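Local coordinates for protein AT27789p (PDB 5UZN) that probably binds mRNA as Glorund, the Drosophila hnRNP F/H homolog that recognises RNA in two distinct modes, and is represented here by its third quasi-RNA recognition motif (qRRM3), at residues Tyr11-Arg16 with Ile79-Asp84; Arg16-Thr21 with Gly51-Tyr56. All blocks are in the same frame, centred on the assembly; numbering follows the deposited sequence.

Interaction 1 of 2, residues Tyr11-Arg16 with Ile79-Asp84; sequences YTIHMR and IELFYD
Met15 and Ile13 meet Leu81 where the first and last strands of the quasi-RRM run antiparallel, the central strand 11-16 pairing with the edge strand that begins at Glu80. The hydrogen-bonded pairs His14 with Phe82 and Arg16 with Glu80 alternate with the non-hydrogen-bonded pairs Ile13 with Tyr83 and Met15 with Leu81; His14 gives its N-H to Phe82 O at 2.7 Å, in the carbonyl plane. The tight part is the face turned to the two helices. Leu81 sets its CD2 methyl against both Met15 CG (3.8 Å) and Ile13 CG2, while the methionine chain, bent at chi3 (73°), brings CE to Ile79 CG2 (3.9 Å). Branched and flexible apolar side chains suit this layer, which Val27, Phe30, Ala66 and Met74 continue. At the far end Tyr83, its CG anti to the backbone N (chi1 180°), lies alongside Tyr11 and points the same way; OH reaches the edge of the Tyr11 ring at CD2 (3.3 Å). An alanine here would probably leave Ser63 and Gln64 of helix 60-68 without their aromatic neighbour and the CD2 edge of Tyr11 without its hydroxyl contact.

The opposite face is looser, carrying His14, Arg16, Glu80 and Phe82, with mostly polar or solvent-facing groups. Here Arg16 brings its aliphatic CD to within 3.6 Å of Phe82 CE1, its guanidinium turned steeply against the ring plane. Asp84 OD2 comes up to His14 CB at 3.4 Å. The imidazole's firm hydrogen bond is at ND1, to Asp54 OD1; Arg16 NH1 adds only a weak one at NE2, in the ring plane at 3.3 Å but bent to 129°.

Interaction 2 of 2, residues Arg16-Thr21 with Gly51-Tyr56; sequences RGLPYT and GTADAY
Gly51 and Leu18 make the heart of this contact, where the loop leaving strand 11-16 folds over the start of strand 52-57. The carbonyl O of Gly51 accepts the N-H of Leu18 at 2.9 Å, with a bent bond (145°) whose donor stands 38° above the carbonyl plane; Gly17 N is 3.1 Å from the same Gly51 O. A water bridges the two segments, donating to Leu18 O at 2.8 Å and only weakly to Gly51 O. Glycine suits position 51 because its phi is positive (81°), where a CB would press on the preceding carbonyl. Gly17 also has a positive phi, and a CB there would meet the same obstruction.

Leu18 is buried, and its branches are well used. CB packs on the Gly51 carbonyl, while CD2 meets the methyl of Ala53 at 3.8 Å; the small alanine lets the leucine sit close to the strand, and Leu18 also touches Val27, Ile41, Met74 and Ile79.

Thr52 works on the other face. Its CG2 lies 4.0 Å from Arg16 NH1, over one face of the guanidinium and offset toward its rim, so the methyl gives apolar cover while OG1 bonds to Asn42 and Ser50. Together these residues join the loop after the first strand of the RRM fold to the corner where the chain enters the third; as in the qRRMs of the related hnRNP F, where the corresponding loops grip G-tract RNA, this may be part of the RNA-binding surface.

How the interactions relate
Interactions 1 and 2 lie in one sheet, their centres about 9 Å apart, and interaction 2 is nested inside the chain loop that interaction 1 closes. Strand 11-16 is the common element: one side pairs with 80-84, and the other binds strand 52-57 through probable hydrogen bonds from Met15 N to Ala53 O (2.8 Å) and Ile13 N to Ala55 O (2.9 Å). Arg16 belongs to both contacts, its backbone tied to Glu80 and its side chain bridging Phe82 and Thr52. On the helix-facing side, Leu18 touches Ile79, so both contacts feed one apolar core. A glycerol, probably from the crystallisation liquor, binds the backbone at Ile79 and Leu81.

Interaction 1 of 2, residues Tyr11-Arg16 with Ile79-Asp84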
loop_
_atom_site.group_PDB
_atom_site.type_symbol
_atom_site.label_atom_id
_atom_site.label_comp_id
_atom_site.label_asym_id
_atom_site.label_seq_id
_atom_site.Cartn_x
_atom_site.Cartn_y
_atom_site.Cartn_z
ATOM N N TYR A 11 -9.006 5.632 -4.687
ATOM C CA TYR A 11 -8.247 6.582 -3.881
ATOM C C TYR A 11 -6.946 5.923 -3.436
ATOM O O TYR A 11 -6.964 4.876 -2.775
ATOM C CB TYR A 11 -9.065 7.047 -2.683
ATOM C CG TYR A 11 -10.373 7.675 -3.104
ATOM C CD1 TYR A 11 -11.495 6.891 -3.380
ATOM C CD2 TYR A 11 -10.484 9.053 -3.236
ATOM C CE1 TYR A 11 -12.687 7.464 -3.775
ATOM C CE2 TYR A 11 -11.685 9.643 -3.634
ATOM C CZ TYR A 11 -12.781 8.838 -3.901
ATOM O OH TYR A 11 -13.973 9.407 -4.297
ATOM N N THR A 12 -5.827 6.547 -3.775
ATOM C CA THR A 12 -4.541 5.865 -3.837
ATOM C C THR A 12 -3.610 6.275 -2.703
ATOM O O THR A 12 -3.435 7.471 -2.427
ATOM C CB THR A 12 -3.883 6.158 -5.174
ATOM O OG1 THR A 12 -4.792 5.765 -6.192
ATOM C CG2 THR A 12 -2.584 5.383 -5.313
ATOM N N ILE A 13 -2.988 5.278 -2.080
ATOM C CA ILE A 13 -1.916 5.471 -1.110
ATOM C C ILE A 13 -0.659 4.853 -1.700
ATOM O O ILE A 13 -0.613 3.637 -1.934
ATOM C CB ILE A 13 -2.250 4.828 0.237
ATOM C CG1 ILE A 13 -3.472 5.488 0.877
ATOM C CG2 ILE A 13 -1.056 4.919 1.177
ATOM C CD1 ILE A 13 -3.748 4.904 2.257
ATOM N N HIS A 14 0.341 5.692 -1.973
ATOM C CA HIS A 14 1.628 5.240 -2.470
ATOM C C HIS A 14 2.500 4.912 -1.273
ATOM O O HIS A 14 2.450 5.602 -0.256
ATOM C CB HIS A 14 2.283 6.313 -3.356
ATOM C CG HIS A 14 3.608 5.895 -3.909
ATOM N ND1 HIS A 14 3.751 4.812 -4.751
ATOM C CD2 HIS A 14 4.858 6.384 -3.704
ATOM C CE1 HIS A 14 5.033 4.657 -5.052
ATOM N NE2 HIS A 14 5.725 5.594 -4.429
ATOM N N MET A 15 3.249 3.815 -1.367
ATOM C CA MET A 15 3.975 3.274 -0.226
ATOM C C MET A 15 5.447 3.164 -0.578
ATOM O O MET A 15 5.789 2.687 -1.653
ATOM C CB MET A 15 3.420 1.894 0.192
ATOM C CG MET A 15 1.902 1.817 0.296
ATOM S SD MET A 15 1.258 0.147 0.495
ATOM C CE MET A 15 1.745 -0.162 2.201
ATOM N N ARG A 16 6.320 3.611 0.314
ATOM C CA ARG A 16 7.748 3.405 0.137
ATOM C C ARG A 16 8.342 2.657 1.325
ATOM O O ARG A 16 7.788 2.669 2.431
ATOM C CB ARG A 16 8.473 4.736 -0.069
ATOM C CG ARG A 16 7.986 5.476 -1.304
ATOM C CD ARG A 16 8.728 6.779 -1.509
ATOM N NE ARG A 16 9.977 6.581 -2.218
ATOM C CZ ARG A 16 10.036 6.428 -3.537
ATOM N NH1 ARG A 16 8.907 6.448 -4.257
ATOM N NH2 ARG A 16 11.210 6.277 -4.133
ATOM N N ILE A 79 7.127 1.794 6.978
ATOM C CA ILE A 79 6.567 2.116 5.664
ATOM C C ILE A 79 6.213 3.597 5.627
ATOM O O ILE A 79 5.604 4.117 6.569
ATOM C CB ILE A 79 5.318 1.259 5.390
ATOM C CG1 ILE A 79 5.645 -0.241 5.488
ATOM C CG2 ILE A 79 4.657 1.660 4.073
ATOM C CD1 ILE A 79 6.782 -0.682 4.581
ATOM N N GLU A 80 6.568 4.283 4.539
ATOM C CA GLU A 80 6.116 5.656 4.326
ATOM C C GLU A 80 4.884 5.669 3.439
ATOM O O GLU A 80 4.920 5.120 2.330
ATOM C CB GLU A 80 7.192 6.496 3.653
ATOM C CG GLU A 80 8.393 6.844 4.468
ATOM C CD GLU A 80 9.240 7.809 3.692
ATOM O OE1 GLU A 80 9.043 9.027 3.879
ATOM O OE2 GLU A 80 10.040 7.345 2.839
ATOM N N LEU A 81 3.821 6.327 3.896
ATOM C CA LEU A 81 2.569 6.414 3.162
ATOM C C LEU A 81 2.408 7.815 2.583
ATOM O O LEU A 81 2.711 8.803 3.252
ATOM C CB LEU A 81 1.376 6.094 4.064
ATOM C CG LEU A 81 1.433 4.699 4.687
ATOM C CD1 LEU A 81 0.162 4.449 5.485
ATOM C CD2 LEU A 81 1.619 3.651 3.593
ATOM N N PHE A 82 1.935 7.884 1.341
ATOM C CA PHE A 82 1.672 9.135 0.635
ATOM C C PHE A 82 0.307 9.031 -0.014
ATOM O O PHE A 82 0.079 8.131 -0.828
ATOM C CB PHE A 82 2.727 9.416 -0.436
ATOM C CG PHE A 82 4.124 9.396 0.076
ATOM C CD1 PHE A 82 4.845 8.211 0.116
ATOM C CD2 PHE A 82 4.720 10.572 0.523
ATOM C CE1 PHE A 82 6.138 8.203 0.596
ATOM C CE2 PHE A 82 6.010 10.560 1.006
ATOM C CZ PHE A 82 6.715 9.380 1.031
ATOM N N TYR A 83 -0.595 9.939 0.349
ATOM C CA TYR A 83 -1.925 9.957 -0.239
ATOM C C TYR A 83 -1.860 10.636 -1.590
ATOM O O TYR A 83 -1.642 11.850 -1.658
ATOM C CB TYR A 83 -2.916 10.674 0.667
ATOM C CG TYR A 83 -4.292 10.684 0.025
ATOM C CD1 TYR A 83 -4.901 9.497 -0.317
ATOM C CD2 TYR A 83 -4.950 11.870 -0.271
ATOM C CE1 TYR A 83 -6.136 9.474 -0.917
ATOM C CE2 TYR A 83 -6.207 11.858 -0.870
ATOM C CZ TYR A 83 -6.784 10.657 -1.189
ATOM O OH TYR A 83 -8.018 10.596 -1.778
ATOM N N ASP A 84 -2.043 9.867 -2.666
ATOM C CA ASP A 84 -1.931 10.421 -4.010
ATOM C C ASP A 84 -3.279 10.803 -4.606
ATOM O O ASP A 84 -3.337 11.194 -5.771
ATOM C CB ASP A 84 -1.207 9.434 -4.933
ATOM C CG ASP A 84 0.299 9.377 -4.673
ATOM O OD1 ASP A 84 0.802 10.055 -3.742
ATOM O OD2 ASP A 84 0.987 8.638 -5.394
#

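Interaction 2 of 2, residues Arg16-Thr21 with Gly51-Tyr56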
loop_
_atom_site.group_PDB
_atom_site.type_symbol
_atom_site.label_atom_id
_atom_site.label_comp_id
_atom_site.label_asym_id
_atom_site.label_seq_id
_atom_site.Cartn_x
_atom_site.Cartn_y
_atom_site.Cartn_z
ATOM N N ARG A 16 6.320 3.611 0.314
ATOM C CA ARG A 16 7.748 3.405 0.137
ATOM C C ARG A 16 8.342 2.657 1.325
ATOM O O ARG A 16 7.788 2.669 2.431
ATOM C CB ARG A 16 8.473 4.736 -0.069
ATOM C CG ARG A 16 7.986 5.476 -1.304
ATOM C CD ARG A 16 8.728 6.779 -1.509
ATOM N NE ARG A 16 9.977 6.581 -2.218
ATOM C CZ ARG A 16 10.036 6.428 -3.537
ATOM N NH1 ARG A 16 8.907 6.448 -4.257
ATOM N NH2 ARG A 16 11.210 6.277 -4.133
ATOM N N GLY A 17 9.471 1.998 1.081
ATOM C CA GLY A 17 10.167 1.288 2.136
ATOM C C GLY A 17 9.750 -0.148 2.351
ATOM O O GLY A 17 10.085 -0.715 3.393
ATOM N N LEU A 18 9.027 -0.754 1.414
ATOM C CA LEU A 18 8.630 -2.145 1.606
ATOM C C LEU A 18 9.867 -3.026 1.537
ATOM O O LEU A 18 10.778 -2.733 0.756
ATOM C CB LEU A 18 7.647 -2.611 0.522
ATOM C CG LEU A 18 6.155 -2.350 0.645
ATOM C CD1 LEU A 18 5.885 -0.869 0.553
ATOM C CD2 LEU A 18 5.420 -3.134 -0.447
ATOM N N PRO A 19 9.917 -4.114 2.311
ATOM C CA PRO A 19 10.958 -5.130 2.106
ATOM C C PRO A 19 10.759 -5.854 0.780
ATOM O O PRO A 19 9.641 -6.013 0.302
ATOM C CB PRO A 19 10.753 -6.098 3.280
ATOM C CG PRO A 19 9.732 -5.469 4.188
ATOM C CD PRO A 19 8.972 -4.470 3.384
ATOM N N TYR A 20 11.856 -6.342 0.202
ATOM C CA TYR A 20 11.741 -7.023 -1.081
ATOM C C TYR A 20 11.084 -8.392 -0.956
ATOM O O TYR A 20 10.788 -9.020 -1.983
ATOM C CB TYR A 20 13.123 -7.119 -1.729
ATOM C CG TYR A 20 13.796 -5.765 -1.962
ATOM C CD1 TYR A 20 13.039 -4.614 -2.178
ATOM C CD2 TYR A 20 15.183 -5.641 -1.965
ATOM C CE1 TYR A 20 13.646 -3.384 -2.390
ATOM C CE2 TYR A 20 15.799 -4.409 -2.185
ATOM C CZ TYR A 20 15.018 -3.285 -2.392
ATOM O OH TYR A 20 15.612 -2.056 -2.603
ATOM N N THR A 21 10.818 -8.862 0.265
ATOM C CA THR A 21 10.028 -10.067 0.476
ATOM C C THR A 21 8.553 -9.783 0.742
ATOM O O THR A 21 7.801 -10.717 1.005
ATOM C CB THR A 21 10.586 -10.896 1.648
ATOM O OG1 THR A 21 10.837 -10.045 2.771
ATOM C CG2 THR A 21 11.861 -11.588 1.252
ATOM N N GLY A 51 10.690 -2.073 -3.882
ATOM C CA GLY A 51 10.506 -1.502 -2.562
ATOM C C GLY A 51 9.347 -0.531 -2.424
ATOM O O GLY A 51 9.220 0.104 -1.374
ATOM N N THR A 52 8.506 -0.369 -3.448
ATOM C CA THR A 52 7.355 0.517 -3.359
ATOM C C THR A 52 6.125 -0.189 -3.902
ATOM O O THR A 52 6.207 -1.243 -4.534
ATOM C CB THR A 52 7.561 1.827 -4.134
ATOM O OG1 THR A 52 7.466 1.568 -5.545
ATOM C CG2 THR A 52 8.902 2.434 -3.807
ATOM N N ALA A 53 4.969 0.432 -3.671
ATOM C CA ALA A 53 3.710 -0.185 -4.021
ATOM C C ALA A 53 2.635 0.880 -4.024
ATOM O O ALA A 53 2.807 1.963 -3.453
ATOM C CB ALA A 53 3.323 -1.288 -3.019
ATOM N N ASP A 54 1.497 0.533 -4.628
ATOM C CA ASP A 54 0.265 1.314 -4.533
ATOM C C ASP A 54 -0.854 0.477 -3.940
ATOM O O ASP A 54 -1.005 -0.699 -4.282
ATOM C CB ASP A 54 -0.199 1.815 -5.892
ATOM C CG ASP A 54 0.644 2.939 -6.411
ATOM O OD1 ASP A 54 1.123 3.751 -5.585
ATOM O OD2 ASP A 54 0.831 3.006 -7.647
ATOM N N ALA A 55 -1.649 1.093 -3.068
ATOM C CA ALA A 55 -2.863 0.491 -2.532
ATOM C C ALA A 55 -4.024 1.371 -2.957
ATOM O O ALA A 55 -3.979 2.591 -2.751
ATOM C CB ALA A 55 -2.813 0.336 -0.998
ATOM N N TYR A 56 -5.038 0.747 -3.571
ATOM C CA TYR A 56 -6.195 1.415 -4.177
ATOM C C TYR A 56 -7.431 1.109 -3.349
ATOM O O TYR A 56 -7.845 -0.051 -3.258
ATOM C CB TYR A 56 -6.410 0.963 -5.628
ATOM C CG TYR A 56 -5.262 1.330 -6.544
ATOM C CD1 TYR A 56 -5.163 2.610 -7.051
ATOM C CD2 TYR A 56 -4.278 0.404 -6.898
ATOM C CE1 TYR A 56 -4.128 2.985 -7.875
ATOM C CE2 TYR A 56 -3.221 0.779 -7.739
ATOM C CZ TYR A 56 -3.164 2.074 -8.225
ATOM O OH TYR A 56 -2.153 2.507 -9.056
HETATM O O HOH W 1 12.257 -0.391 0.269
#